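Local structure of amidase, hydantoinase/carbamoylase family (Paraburkholderia phymatum, 6C0D) at residues D12-D17 against E119-F124; L22-T27 against A55-D60; L109-A114 against V408-A413; A129-E134 against R190-P195. The protein probably hydrolyses N-carbamoyl-L-amino acids, as a zinc-binding, homodimeric amidase of the peptidase M20 family. All blocks are in the same frame, centred on the assembly; numbering follows the deposited sequence.

All four contacts lie in the alpha/beta domain that carries the zinc site, contacts 1 and 2 away from the metal. Contacts 1, 2 and 3 are on the same side of the chain's centre. Helix 102-117 links them: contact 3 pairs it with helix 399-419, contact 1 uses the loop that follows it, and its R113 reaches D24 of contact 2. Contacts 1 and 3 touch, centres about 8 Å apart; so do contacts 2 and 3, centres about 14 Å apart. Contact 4 lies deeper, on strands 125-130 and 189-198. Along the chain, contact 2 is nested within contact 1, and contact 4 within contact 3. The N-terminal region and C-terminal helix thus pack together against the central strands.

Contact 1: D12-D17 against E119-F124; sequences DFPRID and EATREF. With EDO (1,2-ethanediol), chain K.
D12 and P14, in the N-terminal arm that leads into helix 18-30, lie against A120 and T121 in the loop between helix 102-117 and strand 125-130. The contact is small and made by van der Waals touches. The P14 ring meets T121 with its CG atom. P14 CG is 3.7 Å from T121 OG1 and 3.8 Å from T121 CG2, so it rests against both branches of the threonine. The two side chains cross at about a right angle. T121 OG1 sits between the backbone N and the carbonyl carbon (chi1 56°). From there it reaches back to hydrogen-bond L115 O in helix 102-117. The hydroxyl therefore has its polar partner on its own side, and P14 only packs beside it. P14 also touches L115 and C118.

Toward the N-terminus, A120 CB lies 3.9 Å from D12 O, and D12 CB and A120 CB are 4.2 Å apart. D12 is exposed and poorly ordered, so this end is the less certain one. T121 starts a type I beta turn, closed by F124 N to T121 O at 3.0 Å. The F124 ring carries T121 CA over one face, 3.8 Å above the plane and toward the rim.

At the far end of the arm, D17 OD1 caps R20 N, while D17 OD2 accepts a hydrogen bond of 2.9 Å from O2 of a 1,2-ethanediol molecule, probably from the crystallisation liquor. F13 makes a cation-pi contact with R411. The arrangement is that of an N-terminal arm laid over a helix-to-strand connection and ending in an aspartate N-cap.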
loop_
_atom_site.group_PDB
_atom_site.type_symbol
_atom_site.label_atom_id
_atom_site.label_comp_id
_atom_site.label_asym_id
_atom_site.label_seq_id
_atom_site.Cartn_x
_atom_site.Cartn_y
_atom_site.Cartn_z
ATOM N N ASP A 12 34.796 29.893 -39.599
ATOM C CA ASP A 12 34.249 28.679 -40.194
ATOM C C ASP A 12 33.843 27.703 -39.099
ATOM O O ASP A 12 34.613 27.441 -38.166
ATOM C CB ASP A 12 35.252 28.020 -41.138
ATOM C CG ASP A 12 35.567 28.882 -42.337
ATOM O OD1 ASP A 12 36.737 29.303 -42.474
ATOM O OD2 ASP A 12 34.640 29.155 -43.130
ATOM N N PHE A 13 32.638 27.177 -39.215
ATOM C CA PHE A 13 32.163 26.240 -38.223
ATOM C C PHE A 13 32.022 24.848 -38.834
ATOM O O PHE A 13 31.794 24.711 -40.038
ATOM C CB PHE A 13 30.816 26.698 -37.649
ATOM C CG PHE A 13 30.924 27.910 -36.760
ATOM C CD1 PHE A 13 30.664 29.184 -37.257
ATOM C CD2 PHE A 13 31.295 27.776 -35.428
ATOM C CE1 PHE A 13 30.761 30.302 -36.436
ATOM C CE2 PHE A 13 31.386 28.887 -34.594
ATOM C CZ PHE A 13 31.120 30.149 -35.099
ATOM N N PRO A 14 32.143 23.801 -38.026
ATOM C CA PRO A 14 31.981 22.443 -38.550
ATOM C C PRO A 14 30.541 22.192 -38.966
ATOM O O PRO A 14 29.615 22.882 -38.543
ATOM C CB PRO A 14 32.362 21.548 -37.366
ATOM C CG PRO A 14 32.950 22.454 -36.341
ATOM C CD PRO A 14 32.422 23.809 -36.581
ATOM N N ARG A 15 30.368 21.156 -39.781
ATOM C CA ARG A 15 29.053 20.767 -40.296
ATOM C C ARG A 15 28.864 19.275 -40.039
ATOM O O ARG A 15 29.596 18.452 -40.601
ATOM C CB ARG A 15 28.949 21.089 -41.788
ATOM N N ILE A 16 27.897 18.914 -39.185
ATOM C CA ILE A 16 27.650 17.496 -38.960
ATOM C C ILE A 16 27.018 16.890 -40.205
ATOM O O ILE A 16 26.520 17.581 -41.096
ATOM C CB ILE A 16 26.760 17.239 -37.730
ATOM C CG1 ILE A 16 25.317 17.696 -38.019
ATOM C CG2 ILE A 16 27.335 17.931 -36.509
ATOM C CD1 ILE A 16 24.291 17.184 -36.981
ATOM N N ASP A 17 27.040 15.569 -40.257
ATOM C CA ASP A 17 26.365 14.829 -41.317
ATOM C C ASP A 17 25.118 14.233 -40.681
ATOM O O ASP A 17 25.218 13.261 -39.917
ATOM C CB ASP A 17 27.281 13.735 -41.882
ATOM C CG ASP A 17 26.609 12.887 -42.957
ATOM O OD1 ASP A 17 25.370 12.895 -43.059
ATOM O OD2 ASP A 17 27.335 12.193 -43.699
ATOM N N GLU A 119 38.546 22.233 -41.453
ATOM C CA GLU A 119 39.941 22.647 -41.332
ATOM C C GLU A 119 40.166 23.545 -40.117
ATOM O O GLU A 119 41.196 23.420 -39.439
ATOM C CB GLU A 119 40.410 23.324 -42.621
ATOM C CG GLU A 119 40.989 22.319 -43.612
ATOM C CD GLU A 119 41.309 22.917 -44.973
ATOM O OE1 GLU A 119 41.103 22.215 -45.981
ATOM O OE2 GLU A 119 41.766 24.077 -45.035
ATOM N N ALA A 120 39.215 24.425 -39.798
ATOM C CA ALA A 120 39.388 25.337 -38.664
ATOM C C ALA A 120 39.354 24.642 -37.299
ATOM O O ALA A 120 39.872 25.199 -36.333
ATOM C CB ALA A 120 38.313 26.423 -38.698
ATOM N N THR A 121 38.750 23.464 -37.183
ATOM C CA THR A 121 38.672 22.743 -35.914
ATOM C C THR A 121 39.438 21.427 -35.941
ATOM O O THR A 121 39.395 20.676 -34.950
ATOM C CB THR A 121 37.204 22.457 -35.549
ATOM O OG1 THR A 121 36.596 21.744 -36.631
ATOM C CG2 THR A 121 36.432 23.772 -35.363
ATOM N N ARG A 122 40.146 21.142 -37.037
ATOM C CA ARG A 122 40.780 19.845 -37.227
ATOM C C ARG A 122 41.770 19.529 -36.117
ATOM O O ARG A 122 41.910 18.369 -35.734
ATOM C CB ARG A 122 41.491 19.808 -38.591
ATOM C CG ARG A 122 42.099 18.439 -38.943
ATOM C CD ARG A 122 43.066 18.539 -40.119
ATOM N NE ARG A 122 44.181 19.409 -39.777
ATOM C CZ ARG A 122 45.240 19.007 -39.078
ATOM N NH1 ARG A 122 45.330 17.745 -38.667
ATOM N NH2 ARG A 122 46.207 19.861 -38.790
ATOM N N GLU A 123 42.443 20.548 -35.568
ATOM C CA GLU A 123 43.457 20.299 -34.547
ATOM C C GLU A 123 42.872 19.922 -33.190
ATOM O O GLU A 123 43.613 19.416 -32.340
ATOM C CB GLU A 123 44.352 21.533 -34.372
ATOM C CG GLU A 123 45.082 21.903 -35.629
ATOM C CD GLU A 123 45.907 23.172 -35.491
ATOM O OE1 GLU A 123 46.104 23.645 -34.345
ATOM O OE2 GLU A 123 46.354 23.693 -36.537
ATOM N N PHE A 124 41.579 20.157 -32.951
ATOM C CA PHE A 124 41.063 20.093 -31.587
ATOM C C PHE A 124 40.887 18.643 -31.147
ATOM O O PHE A 124 40.180 17.874 -31.806
ATOM C CB PHE A 124 39.713 20.799 -31.483
ATOM C CG PHE A 124 39.720 22.261 -31.877
ATOM C CD1 PHE A 124 40.897 22.972 -32.056
ATOM C CD2 PHE A 124 38.502 22.917 -32.060
ATOM C CE1 PHE A 124 40.856 24.323 -32.417
ATOM C CE2 PHE A 124 38.456 24.257 -32.414
ATOM C CZ PHE A 124 39.625 24.954 -32.595
HETATM C C1 EDO K . 26.919 7.546 -43.374
HETATM O O1 EDO K . 28.284 7.240 -43.063
HETATM C C2 EDO K . 26.842 8.320 -44.688
HETATM O O2 EDO K . 26.203 9.589 -44.482
#

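Contact 2: L22-T27 against A55-D60; sequences LDDLKT and AGRMTD. With EDO (1,2-ethanediol), chain L.
The R57 guanidinium meets D24 edge-on, and the D60 carboxylate and a 1,2-ethanediol oxygen also lie at its edge, near its plane. The D24 carboxylate is turned about 70° from that plane, so the two groups do not form a flat, two-oxygen pair. R57 forms a salt bridge with D24, gripping one oxygen side-on. Its NE reaches D24 OD1 at 3.0 Å with an N-H...O angle of 149°. Its NH2 reaches the same OD1 at 3.2 Å, on the syn lone pair. A third bond, R57 NH2 to D24 OD2, is weak at 3.4 Å.

The arginine chain bends at chi2 and chi3, which turns the head toward helix 18-30. On its other side R57 NH1 makes a second, weak salt bridge of 3.3 Å to D60 OD2 on its own helix, completing a salt-bridge network. R57 NH2 also makes a weak hydrogen bond to ethanediol O1.

D24 OD2 has its stronger partner in R113 of helix 102-117, whose NH1 comes close to R57 NH2. The buried D24 carboxylate thus takes two arginines, one mainly on each oxygen. This would probably stabilise its charged form and offset the closeness of the two positive groups.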
loop_
_atom_site.group_PDB
_atom_site.type_symbol
_atom_site.label_atom_id
_atom_site.label_comp_id
_atom_site.label_asym_id
_atom_site.label_seq_id
_atom_site.Cartn_x
_atom_site.Cartn_y
_atom_site.Cartn_z
ATOM N N LEU A 22 21.975 9.916 -37.694
ATOM C CA LEU A 22 20.788 9.086 -37.501
ATOM C C LEU A 22 21.077 7.614 -37.786
ATOM O O LEU A 22 20.544 6.728 -37.104
ATOM C CB LEU A 22 19.642 9.597 -38.385
ATOM C CG LEU A 22 19.134 10.940 -37.850
ATOM C CD1 LEU A 22 18.292 11.685 -38.892
ATOM C CD2 LEU A 22 18.348 10.708 -36.578
ATOM N N ASP A 23 21.904 7.325 -38.801
ATOM C CA ASP A 23 22.239 5.928 -39.105
ATOM C C ASP A 23 22.898 5.256 -37.905
ATOM O O ASP A 23 22.568 4.114 -37.560
ATOM C CB ASP A 23 23.171 5.837 -40.323
ATOM C CG ASP A 23 22.472 6.144 -41.653
ATOM O OD1 ASP A 23 21.232 6.336 -41.679
ATOM O OD2 ASP A 23 23.184 6.188 -42.687
ATOM N N ASP A 24 23.851 5.946 -37.265
ATOM C CA ASP A 24 24.516 5.377 -36.089
ATOM C C ASP A 24 23.546 5.218 -34.917
ATOM O O ASP A 24 23.602 4.216 -34.197
ATOM C CB ASP A 24 25.704 6.235 -35.661
ATOM C CG ASP A 24 26.963 5.971 -36.488
ATOM O OD1 ASP A 24 27.039 4.930 -37.182
ATOM O OD2 ASP A 24 27.882 6.802 -36.421
ATOM N N LEU A 25 22.661 6.197 -34.692
ATOM C CA LEU A 25 21.674 6.040 -33.625
ATOM C C LEU A 25 20.791 4.826 -33.868
ATOM O O LEU A 25 20.465 4.088 -32.929
ATOM C CB LEU A 25 20.810 7.296 -33.489
ATOM C CG LEU A 25 21.469 8.383 -32.644
ATOM C CD1 LEU A 25 20.634 9.633 -32.757
ATOM C CD2 LEU A 25 21.591 7.942 -31.184
ATOM N N LYS A 26 20.391 4.601 -35.123
ATOM C CA LYS A 26 19.511 3.480 -35.411
ATOM C C LYS A 26 20.259 2.157 -35.376
ATOM O O LYS A 26 19.677 1.139 -34.993
ATOM C CB LYS A 26 18.827 3.681 -36.760
ATOM C CG LYS A 26 17.902 4.880 -36.748
ATOM C CD LYS A 26 17.310 5.144 -38.115
ATOM C CE LYS A 26 16.445 6.403 -38.105
ATOM N NZ LYS A 26 15.829 6.648 -39.441
ATOM N N THR A 27 21.541 2.153 -35.756
ATOM C CA THR A 27 22.331 0.933 -35.623
ATOM C C THR A 27 22.505 0.556 -34.156
ATOM O O THR A 27 22.335 -0.613 -33.787
ATOM C CB THR A 27 23.684 1.097 -36.317
ATOM O OG1 THR A 27 23.466 1.339 -37.717
ATOM C CG2 THR A 27 24.529 -0.180 -36.150
ATOM N N ALA A 55 33.125 0.685 -30.439
ATOM C CA ALA A 55 34.568 0.884 -30.480
ATOM C C ALA A 55 35.066 0.866 -31.918
ATOM O O ALA A 55 35.971 1.627 -32.281
ATOM C CB ALA A 55 35.268 -0.185 -29.638
ATOM N N GLY A 56 34.469 0.017 -32.759
ATOM C CA GLY A 56 34.835 0.007 -34.166
ATOM C C GLY A 56 34.502 1.313 -34.863
ATOM O O GLY A 56 35.280 1.802 -35.687
ATOM N N ARG A 57 33.339 1.892 -34.545
ATOM C CA ARG A 57 32.965 3.179 -35.130
ATOM C C ARG A 57 33.913 4.283 -34.679
ATOM O O ARG A 57 34.249 5.181 -35.464
ATOM C CB ARG A 57 31.522 3.552 -34.760
ATOM C CG ARG A 57 30.459 2.649 -35.379
ATOM C CD ARG A 57 30.546 2.685 -36.919
ATOM N NE ARG A 57 29.858 3.843 -37.495
ATOM C CZ ARG A 57 30.268 4.488 -38.584
ATOM N NH1 ARG A 57 31.385 4.116 -39.207
ATOM N NH2 ARG A 57 29.567 5.513 -39.047
ATOM N N MET A 58 34.316 4.260 -33.404
ATOM C CA MET A 58 35.303 5.222 -32.929
ATOM C C MET A 58 36.620 5.056 -33.666
ATOM O O MET A 58 37.279 6.044 -34.015
ATOM C CB MET A 58 35.519 5.057 -31.427
ATOM C CG MET A 58 34.290 5.410 -30.585
ATOM S SD MET A 58 34.651 5.090 -28.838
ATOM C CE MET A 58 33.170 5.665 -28.026
ATOM N N THR A 59 37.033 3.805 -33.884
ATOM C CA THR A 59 38.254 3.558 -34.633
ATOM C C THR A 59 38.125 4.082 -36.055
ATOM O O THR A 59 39.029 4.760 -36.555
ATOM C CB THR A 59 38.579 2.067 -34.622
ATOM O OG1 THR A 59 38.825 1.660 -33.270
ATOM C CG2 THR A 59 39.807 1.785 -35.481
ATOM N N ASP A 60 36.988 3.800 -36.710
ATOM C CA ASP A 60 36.734 4.331 -38.048
ATOM C C ASP A 60 36.871 5.843 -38.075
ATOM O O ASP A 60 37.317 6.420 -39.071
ATOM C CB ASP A 60 35.326 3.962 -38.531
ATOM C CG ASP A 60 35.133 2.469 -38.745
ATOM O OD1 ASP A 60 36.131 1.745 -38.921
ATOM O OD2 ASP A 60 33.958 2.038 -38.745
HETATM C C1 EDO L . 32.399 8.253 -41.574
HETATM O O1 EDO L . 31.614 7.062 -41.376
HETATM C C2 EDO L . 33.723 8.215 -40.798
HETATM O O2 EDO L . 33.840 7.013 -40.022
#

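Contact 3: L109-A114 against V408-A413; sequences LEIARA and VAARAA. With SO4 (sulfate ion), chain D.
I111 points from helix 102-117 onto a patch of three alanines on helix 399-419, A409, A410 and A413, and each of its branches has its own partner. CG1 is anti to the carbonyl carbon (chi1 -67°), which sends the longer branch along the alanine face. Its tip, I111 CD1, touches A409 CB at 3.6 Å. I111 CG1 passes over A410, 3.9 Å from A410 CB. I111 CG2 takes the other direction and meets A413 CB at 3.7 Å. At the alanines the backbones come near, I111 CA to A410 CA 5.3 Å, while the segment axes stay 9.7 Å apart and cross at -52°.

The polar side chains lie away from this apolar line. R113 forms a salt bridge with E110, gripping it side-on, its NH2 reaching E110 OE1 at 2.8 Å and its NE the same atom at 3.1 Å. R113 NH1 goes to D24 of helix 18-30. L109 CG covers one face of the R113 guanidinium. E110 OE2 in turn bonds R20 and the backbone N of D17. R411 is extended away from I111 and packs on helix 340-353. A sulfate lies at its guanidinium edge, doubtfully close.

I111 also rests on I86, and A413 on L84, both of strand 83-88. The two helices therefore pack side by side on the central strands, as in the layered alpha/beta catalytic domain of the M20 family.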
loop_
_atom_site.group_PDB
_atom_site.type_symbol
_atom_site.label_atom_id
_atom_site.label_comp_id
_atom_site.label_asym_id
_atom_site.label_seq_id
_atom_site.Cartn_x
_atom_site.Cartn_y
_atom_site.Cartn_z
ATOM N N LEU A 109 30.384 10.965 -30.884
ATOM C CA LEU A 109 31.041 10.399 -32.055
ATOM C C LEU A 109 30.906 11.318 -33.263
ATOM O O LEU A 109 31.886 11.589 -33.973
ATOM C CB LEU A 109 30.440 9.017 -32.352
ATOM C CG LEU A 109 30.983 8.182 -33.504
ATOM C CD1 LEU A 109 32.454 7.862 -33.265
ATOM C CD2 LEU A 109 30.144 6.881 -33.631
ATOM N N GLU A 110 29.689 11.799 -33.528
ATOM C CA GLU A 110 29.502 12.631 -34.712
ATOM C C GLU A 110 30.241 13.950 -34.568
ATOM O O GLU A 110 30.786 14.479 -35.545
ATOM C CB GLU A 110 28.016 12.894 -34.960
ATOM C CG GLU A 110 27.761 13.850 -36.136
ATOM C CD GLU A 110 28.302 13.338 -37.463
ATOM O OE1 GLU A 110 28.479 12.104 -37.619
ATOM O OE2 GLU A 110 28.560 14.173 -38.364
ATOM N N ILE A 111 30.243 14.509 -33.361
ATOM C CA ILE A 111 30.945 15.773 -33.142
ATOM C C ILE A 111 32.437 15.589 -33.344
ATOM O O ILE A 111 33.089 16.427 -33.974
ATOM C CB ILE A 111 30.613 16.332 -31.748
ATOM C CG1 ILE A 111 29.126 16.734 -31.714
ATOM C CG2 ILE A 111 31.512 17.548 -31.422
ATOM C CD1 ILE A 111 28.597 16.965 -30.299
ATOM N N ALA A 112 32.995 14.474 -32.857
ATOM C CA ALA A 112 34.413 14.196 -33.125
ATOM C C ALA A 112 34.677 14.104 -34.621
ATOM O O ALA A 112 35.648 14.683 -35.132
ATOM C CB ALA A 112 34.831 12.907 -32.427
ATOM N N ARG A 113 33.790 13.412 -35.353
ATOM C CA ARG A 113 33.951 13.305 -36.796
ATOM C C ARG A 113 33.865 14.678 -37.451
ATOM O O ARG A 113 34.733 15.059 -38.244
ATOM C CB ARG A 113 32.896 12.345 -37.373
ATOM C CG ARG A 113 33.191 10.860 -37.053
ATOM C CD ARG A 113 32.214 9.909 -37.779
ATOM N NE ARG A 113 30.823 10.126 -37.364
ATOM C CZ ARG A 113 29.987 9.173 -36.955
ATOM N NH1 ARG A 113 30.377 7.902 -36.914
ATOM N NH2 ARG A 113 28.740 9.495 -36.612
ATOM N N ALA A 114 32.827 15.447 -37.117
ATOM C CA ALA A 114 32.611 16.722 -37.794
ATOM C C ALA A 114 33.721 17.726 -37.483
ATOM O O ALA A 114 34.157 18.466 -38.372
ATOM C CB ALA A 114 31.242 17.289 -37.410
ATOM N N VAL A 408 23.620 22.058 -32.432
ATOM C CA VAL A 408 23.930 22.974 -31.325
ATOM C C VAL A 408 25.136 22.460 -30.551
ATOM O O VAL A 408 26.075 23.211 -30.255
ATOM C CB VAL A 408 22.705 23.153 -30.405
ATOM C CG1 VAL A 408 23.098 23.946 -29.102
ATOM C CG2 VAL A 408 21.562 23.866 -31.167
ATOM N N ALA A 409 25.143 21.163 -30.236
ATOM C CA ALA A 409 26.258 20.605 -29.469
ATOM C C ALA A 409 27.579 20.710 -30.230
ATOM O O ALA A 409 28.625 21.015 -29.637
ATOM C CB ALA A 409 25.973 19.146 -29.100
ATOM N N ALA A 410 27.552 20.465 -31.544
ATOM C CA ALA A 410 28.781 20.547 -32.339
ATOM C C ALA A 410 29.318 21.973 -32.403
ATOM O O ALA A 410 30.542 22.188 -32.353
ATOM C CB ALA A 410 28.526 20.021 -33.756
ATOM N N ARG A 411 28.424 22.951 -32.588
ATOM C CA ARG A 411 28.856 24.345 -32.603
ATOM C C ARG A 411 29.451 24.744 -31.257
ATOM O O ARG A 411 30.539 25.334 -31.202
ATOM C CB ARG A 411 27.692 25.267 -32.973
ATOM C CG ARG A 411 28.074 26.747 -33.032
ATOM C CD ARG A 411 26.870 27.635 -33.374
ATOM N NE ARG A 411 27.176 29.064 -33.255
ATOM C CZ ARG A 411 27.441 29.848 -34.295
ATOM N NH1 ARG A 411 27.409 29.342 -35.519
ATOM N NH2 ARG A 411 27.703 31.135 -34.120
ATOM N N ALA A 412 28.769 24.418 -30.163
ATOM C CA ALA A 412 29.315 24.703 -28.840
ATOM C C ALA A 412 30.644 23.986 -28.618
ATOM O O ALA A 412 31.566 24.551 -28.021
ATOM C CB ALA A 412 28.312 24.277 -27.768
ATOM N N ALA A 413 30.738 22.727 -29.044
ATOM C CA ALA A 413 31.981 21.979 -28.855
ATOM C C ALA A 413 33.128 22.656 -29.580
ATOM O O ALA A 413 34.248 22.717 -29.059
ATOM C CB ALA A 413 31.840 20.546 -29.362
HETATM S S SO4 D . 27.941 33.533 -31.416
HETATM O O1 SO4 D . 27.019 34.371 -30.654
HETATM O O2 SO4 D . 27.209 32.805 -32.451
HETATM O O3 SO4 D . 28.959 34.380 -32.033
HETATM O O4 SO4 D . 28.584 32.581 -30.514
#

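Contact 4: A129-E134 against R190-P195; sequences ASWIDE and RAYLEP
W131 and Y192 are held tightly at one point, the indole nitrogen and the phenol oxygen. W131 NE1 donates to Y192 OH at 3.0 Å, with an N-H...O angle of 157° and the oxygen in the indole plane. Y192 OH donates its own hydrogen bond to E194 OE1 at 2.8 Å, meeting that oxygen from above the carboxylate plane. The hydroxyl is thus both acceptor and donor, which fixes its hydrogen. E194 OE2 is held by S88, so the carboxylate is tied at both oxygens. A129 of W131's own segment lies close over one indole face, its CB 3.4 Å above the plane near the rim.

The rest of the pair is looser. The rings meet obliquely, with planes at 53° and centroids 5.7 Å apart. Their carbon contact is W131 CZ2 to Y192 CE2 at 3.9 Å. The contact has no solvent side: both residues are buried, and I372 of helix 368-372 touches both.

Strand 83-88 runs between the two segments and pairs in parallel with both strand 125-130 and strand 189-198, so these side chains reach across it. The W131 side chain is about 5 Å from that of H89 and about 9 Å from the bound zinc ion. The arrangement belongs to the strand ends that frame the M20 metal site.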
loop_
_atom_site.group_PDB
_atom_site.type_symbol
_atom_site.label_atom_id
_atom_site.label_comp_id
_atom_site.label_asym_id
_atom_site.label_seq_id
_atom_site.Cartn_x
_atom_site.Cartn_y
_atom_site.Cartn_z
ATOM N N ALA A 129 33.020 9.027 -25.041
ATOM C CA ALA A 129 32.875 8.019 -23.992
ATOM C C ALA A 129 31.467 7.444 -23.905
ATOM O O ALA A 129 30.477 8.169 -24.052
ATOM C CB ALA A 129 33.231 8.593 -22.616
ATOM N N SER A 130 31.394 6.138 -23.626
ATOM C CA SER A 130 30.188 5.497 -23.095
ATOM C C SER A 130 30.552 4.914 -21.733
ATOM O O SER A 130 31.179 3.850 -21.660
ATOM C CB SER A 130 29.651 4.413 -24.031
ATOM O OG SER A 130 28.577 3.715 -23.408
ATOM N N TRP A 131 30.174 5.610 -20.659
ATOM C CA TRP A 131 30.500 5.145 -19.313
ATOM C C TRP A 131 29.660 3.930 -18.958
ATOM O O TRP A 131 28.436 3.956 -19.105
ATOM C CB TRP A 131 30.243 6.246 -18.287
ATOM C CG TRP A 131 30.759 7.592 -18.677
ATOM C CD1 TRP A 131 30.017 8.712 -18.959
ATOM C CD2 TRP A 131 32.132 7.967 -18.846
ATOM N NE1 TRP A 131 30.852 9.764 -19.271
ATOM C CE2 TRP A 131 32.152 9.332 -19.219
ATOM C CE3 TRP A 131 33.351 7.282 -18.706
ATOM C CZ2 TRP A 131 33.337 10.025 -19.452
ATOM C CZ3 TRP A 131 34.532 7.968 -18.956
ATOM C CH2 TRP A 131 34.517 9.326 -19.322
ATOM N N ILE A 132 30.304 2.874 -18.447
ATOM C CA ILE A 132 29.579 1.644 -18.122
ATOM C C ILE A 132 28.623 1.883 -16.955
ATOM O O ILE A 132 28.926 2.629 -16.015
ATOM C CB ILE A 132 30.570 0.499 -17.807
ATOM C CG1 ILE A 132 29.847 -0.845 -17.628
ATOM C CG2 ILE A 132 31.378 0.802 -16.537
ATOM C CD1 ILE A 132 29.178 -1.358 -18.896
ATOM N N ASP A 133 27.442 1.261 -17.033
ATOM C CA ASP A 133 26.519 1.071 -15.905
ATOM C C ASP A 133 26.105 2.372 -15.217
ATOM O O ASP A 133 26.024 2.452 -13.988
ATOM C CB ASP A 133 27.082 0.084 -14.873
ATOM C CG ASP A 133 25.978 -0.715 -14.188
ATOM O OD1 ASP A 133 24.888 -0.821 -14.797
ATOM O OD2 ASP A 133 26.177 -1.226 -13.057
ATOM N N GLU A 134 25.759 3.375 -16.017
ATOM C CA GLU A 134 25.100 4.540 -15.439
ATOM C C GLU A 134 23.802 4.137 -14.744
ATOM O O GLU A 134 23.443 4.709 -13.711
ATOM C CB GLU A 134 24.831 5.584 -16.523
ATOM C CG GLU A 134 24.281 6.907 -16.024
ATOM C CD GLU A 134 22.773 6.889 -15.835
ATOM O OE1 GLU A 134 22.099 5.981 -16.381
ATOM O OE2 GLU A 134 22.266 7.772 -15.114
ATOM N N ARG A 190 40.077 18.784 -20.218
ATOM C CA ARG A 190 39.764 20.010 -19.500
ATOM C C ARG A 190 38.283 20.358 -19.478
ATOM O O ARG A 190 37.912 21.321 -18.794
ATOM C CB ARG A 190 40.541 21.193 -20.088
ATOM C CG ARG A 190 42.060 21.092 -19.916
ATOM C CD ARG A 190 42.464 20.893 -18.462
ATOM N NE ARG A 190 41.869 21.872 -17.556
ATOM C CZ ARG A 190 41.230 21.556 -16.433
ATOM N NH1 ARG A 190 41.111 20.286 -16.074
ATOM N NH2 ARG A 190 40.719 22.507 -15.664
ATOM N N ALA A 191 37.439 19.595 -20.162
ATOM C CA ALA A 191 36.008 19.891 -20.174
ATOM C C ALA A 191 35.254 18.639 -20.578
ATOM O O ALA A 191 35.786 17.797 -21.300
ATOM C CB ALA A 191 35.677 21.029 -21.143
ATOM N N TYR A 192 34.008 18.531 -20.101
ATOM C CA TYR A 192 33.140 17.394 -20.406
ATOM C C TYR A 192 31.772 17.918 -20.835
ATOM O O TYR A 192 31.210 18.790 -20.165
ATOM C CB TYR A 192 33.000 16.474 -19.177
ATOM C CG TYR A 192 31.989 15.352 -19.341
ATOM C CD1 TYR A 192 30.792 15.353 -18.631
ATOM C CD2 TYR A 192 32.240 14.293 -20.204
ATOM C CE1 TYR A 192 29.862 14.312 -18.783
ATOM C CE2 TYR A 192 31.321 13.268 -20.382
ATOM C CZ TYR A 192 30.137 13.282 -19.654
ATOM O OH TYR A 192 29.249 12.246 -19.803
ATOM N N LEU A 193 31.238 17.399 -21.947
ATOM C CA LEU A 193 29.897 17.758 -22.416
ATOM C C LEU A 193 29.052 16.490 -22.514
ATOM O O LEU A 193 29.453 15.538 -23.191
ATOM C CB LEU A 193 29.988 18.445 -23.787
ATOM C CG LEU A 193 28.711 18.532 -24.653
ATOM C CD1 LEU A 193 27.587 19.296 -23.955
ATOM C CD2 LEU A 193 29.045 19.147 -26.019
ATOM N N GLU A 194 27.894 16.469 -21.846
ATOM C CA GLU A 194 26.970 15.332 -21.954
ATOM C C GLU A 194 25.632 15.772 -22.537
ATOM O O GLU A 194 24.781 16.314 -21.809
ATOM C CB GLU A 194 26.747 14.655 -20.592
ATOM C CG GLU A 194 25.809 13.431 -20.746
ATOM C CD GLU A 194 25.869 12.460 -19.578
ATOM O OE1 GLU A 194 26.681 12.667 -18.648
ATOM O OE2 GLU A 194 25.095 11.476 -19.609
ATOM N N PRO A 195 25.365 15.520 -23.818
ATOM C CA PRO A 195 24.001 15.722 -24.331
ATOM C C PRO A 195 23.097 14.611 -23.816
ATOM O O PRO A 195 23.535 13.476 -23.633
ATOM C CB PRO A 195 24.165 15.620 -25.857
ATOM C CG PRO A 195 25.710 15.646 -26.111
ATOM C CD PRO A 195 26.275 15.017 -24.859
#